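PDB 1NPE: nidogen from Mus musculus, which is a basement membrane glycoprotein, also called entactin, whose YWTD beta-propeller domain probably mediates binding to laminin. Local coordinates for residues 93-98 and 102-107. Numbering follows the deposited sequence.
With CD (cadmium ion), chain C.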
loop_
_atom_site.group_PDB
_atom_site.type_symbol
_atom_site.label_atom_id
_atom_site.label_comp_id
_atom_site.label_asym_id
_atom_site.label_seq_id
_atom_site.Cartn_x
_atom_site.Cartn_y
_atom_site.Cartn_z
ATOM N N ILE A 93 12.643 13.321 -2.871
ATOM C CA ILE A 93 11.467 12.460 -2.861
ATOM C C ILE A 93 11.216 11.958 -1.436
ATOM O O ILE A 93 12.121 11.969 -0.594
ATOM C CB ILE A 93 11.640 11.233 -3.796
ATOM C CG1 ILE A 93 12.761 10.320 -3.297
ATOM C CG2 ILE A 93 11.968 11.683 -5.204
ATOM C CD1 ILE A 93 12.859 9.013 -4.063
ATOM N N PHE A 94 9.975 11.565 -1.167
ATOM C CA PHE A 94 9.568 11.030 0.129
ATOM C C PHE A 94 8.714 9.808 -0.183
ATOM O O PHE A 94 7.999 9.801 -1.184
ATOM C CB PHE A 94 8.674 12.016 0.896
ATOM C CG PHE A 94 9.361 13.284 1.327
ATOM C CD1 PHE A 94 9.774 13.450 2.646
ATOM C CD2 PHE A 94 9.528 14.342 0.435
ATOM C CE1 PHE A 94 10.339 14.659 3.074
ATOM C CE2 PHE A 94 10.089 15.550 0.853
ATOM C CZ PHE A 94 10.494 15.708 2.179
ATOM N N TRP A 95 8.767 8.779 0.660
ATOM C CA TRP A 95 7.924 7.616 0.411
ATOM C C TRP A 95 7.589 6.833 1.667
ATOM O O TRP A 95 8.274 6.940 2.686
ATOM C CB TRP A 95 8.531 6.690 -0.661
ATOM C CG TRP A 95 9.678 5.833 -0.205
ATOM C CD1 TRP A 95 9.604 4.565 0.300
ATOM C CD2 TRP A 95 11.071 6.149 -0.290
ATOM N NE1 TRP A 95 10.864 4.067 0.522
ATOM C CE2 TRP A 95 11.784 5.018 0.167
ATOM C CE3 TRP A 95 11.788 7.274 -0.717
ATOM C CZ2 TRP A 95 13.184 4.977 0.208
ATOM C CZ3 TRP A 95 13.182 7.234 -0.676
ATOM C CH2 TRP A 95 13.862 6.090 -0.217
ATOM N N THR A 96 6.499 6.081 1.594
ATOM C CA THR A 96 6.064 5.249 2.699
ATOM C C THR A 96 6.437 3.809 2.388
ATOM O O THR A 96 6.455 3.398 1.229
ATOM C CB THR A 96 4.537 5.323 2.895
ATOM O OG1 THR A 96 3.879 4.946 1.674
ATOM C CG2 THR A 96 4.123 6.737 3.284
ATOM N N ASP A 97 6.749 3.052 3.431
ATOM C CA ASP A 97 7.104 1.651 3.304
ATOM C C ASP A 97 6.366 0.965 4.442
ATOM O O ASP A 97 6.716 1.138 5.606
ATOM C CB ASP A 97 8.617 1.466 3.450
ATOM C CG ASP A 97 9.063 0.040 3.190
ATOM O OD1 ASP A 97 8.360 -0.911 3.605
ATOM O OD2 ASP A 97 10.132 -0.132 2.578
ATOM N N SER A 98 5.341 0.195 4.095
ATOM C CA SER A 98 4.515 -0.497 5.077
ATOM C C SER A 98 5.047 -1.849 5.553
ATOM O O SER A 98 4.395 -2.533 6.350
ATOM C CB SER A 98 3.099 -0.658 4.531
ATOM O OG SER A 98 3.121 -1.440 3.354
ATOM N N ARG A 102 8.466 2.575 7.632
ATOM C CA ARG A 102 9.129 3.856 7.658
ATOM C C ARG A 102 8.794 4.807 6.530
ATOM O O ARG A 102 8.025 4.485 5.612
ATOM C CB ARG A 102 10.643 3.660 7.770
ATOM C CG ARG A 102 11.281 2.851 6.675
ATOM C CD ARG A 102 12.627 2.342 7.142
ATOM N NE ARG A 102 13.538 2.150 6.025
ATOM C CZ ARG A 102 14.501 1.238 5.984
ATOM N NH1 ARG A 102 14.689 0.416 7.006
ATOM N NH2 ARG A 102 15.278 1.154 4.911
ATOM N N ILE A 103 9.275 6.031 6.703
ATOM C CA ILE A 103 9.113 7.088 5.730
ATOM C C ILE A 103 10.528 7.575 5.466
ATOM O O ILE A 103 11.238 7.984 6.382
ATOM C CB ILE A 103 8.230 8.241 6.267
ATOM C CG1 ILE A 103 6.782 7.762 6.417
ATOM C CG2 ILE A 103 8.288 9.439 5.320
ATOM C CD1 ILE A 103 5.885 8.737 7.115
ATOM N N GLU A 104 10.968 7.430 4.227
ATOM C CA GLU A 104 12.304 7.859 3.862
ATOM C C GLU A 104 12.278 9.049 2.917
ATOM O O GLU A 104 11.265 9.349 2.284
ATOM C CB GLU A 104 13.080 6.707 3.222
ATOM C CG GLU A 104 13.181 5.455 4.096
ATOM C CD GLU A 104 14.254 4.504 3.614
ATOM O OE1 GLU A 104 15.392 4.957 3.408
ATOM O OE2 GLU A 104 13.967 3.306 3.437
ATOM N N VAL A 105 13.396 9.751 2.869
ATOM C CA VAL A 105 13.547 10.897 2.001
ATOM C C VAL A 105 14.882 10.691 1.291
ATOM O O VAL A 105 15.787 10.058 1.842
ATOM C CB VAL A 105 13.516 12.223 2.808
ATOM C CG1 VAL A 105 14.613 12.242 3.877
ATOM C CG2 VAL A 105 13.647 13.413 1.874
ATOM N N ALA A 106 14.969 11.133 0.040
ATOM C CA ALA A 106 16.198 10.985 -0.742
ATOM C C ALA A 106 16.223 11.974 -1.901
ATOM O O ALA A 106 15.218 12.620 -2.190
ATOM C CB ALA A 106 16.312 9.554 -1.272
ATOM N N LYS A 107 17.376 12.100 -2.553
ATOM C CA LYS A 107 17.513 12.995 -3.700
ATOM C C LYS A 107 16.695 12.448 -4.865
ATOM O O LYS A 107 16.352 11.266 -4.878
ATOM C CB LYS A 107 18.980 13.108 -4.115
ATOM C CG LYS A 107 19.849 13.840 -3.109
ATOM C CD LYS A 107 21.311 13.862 -3.534
ATOM C CE LYS A 107 21.528 14.624 -4.832
ATOM N NZ LYS A 107 22.984 14.794 -5.116
HETATM CD CD CD C . 4.071 -2.696 8.709
HETATM O O HOH W 1 11.951 2.082 2.292
HETATM O O HOH W 2 3.698 -3.304 11.083
HETATM O O HOH W 3 1.948 -3.857 7.683
HETATM O O HOH W 4 5.504 -4.921 8.302
#
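The pairs I93–A106, W95–E104 and D97–R102 each exchange two backbone hydrogen bonds, which fixes the register of an antiparallel hairpin with its strands at 157° to each other. I93 N to A106 O (2.8 Å, N-H...O angle 167°) is the straightest of the six. The FWTD sequence of 94–97 is a variant of the YWTD signature, and strands 92-97 and 102-107 are the middle pair of a four-stranded propeller blade, flanked by strands 81-87 and 114-117. S98 O binds cadmium at 2.4 Å, a site completed by D101, V122 and waters. On the I93, W95 and D97 face, W95 CG sits between its backbone N and carbonyl carbon (chi1 76°), folding the indole across the strand gap. There E104 CB lies over its six-membered ring, 3.6 Å from the centroid, while A106 CB meets the ring edge. W95 NE1 donates to a water 2.9 Å away, which donates to D97 OD2 and E104 OE2. G79 N also donates to D97 OD2, and L100 N to D97 OD1. R102 NE and NH2, each 2.9 Å from E104 OE2, form a side-on salt bridge from one face of the carboxylate; R113 also pairs with E104 OE2, and D77 with R102 NH2. An alanine in place of E104 would probably leave R102 and R113 without their shared carboxylate and the water without one acceptor. On the other face, V105 CG2 makes a CH-pi contact over one face of the F94 ring, 3.9 Å from its centroid.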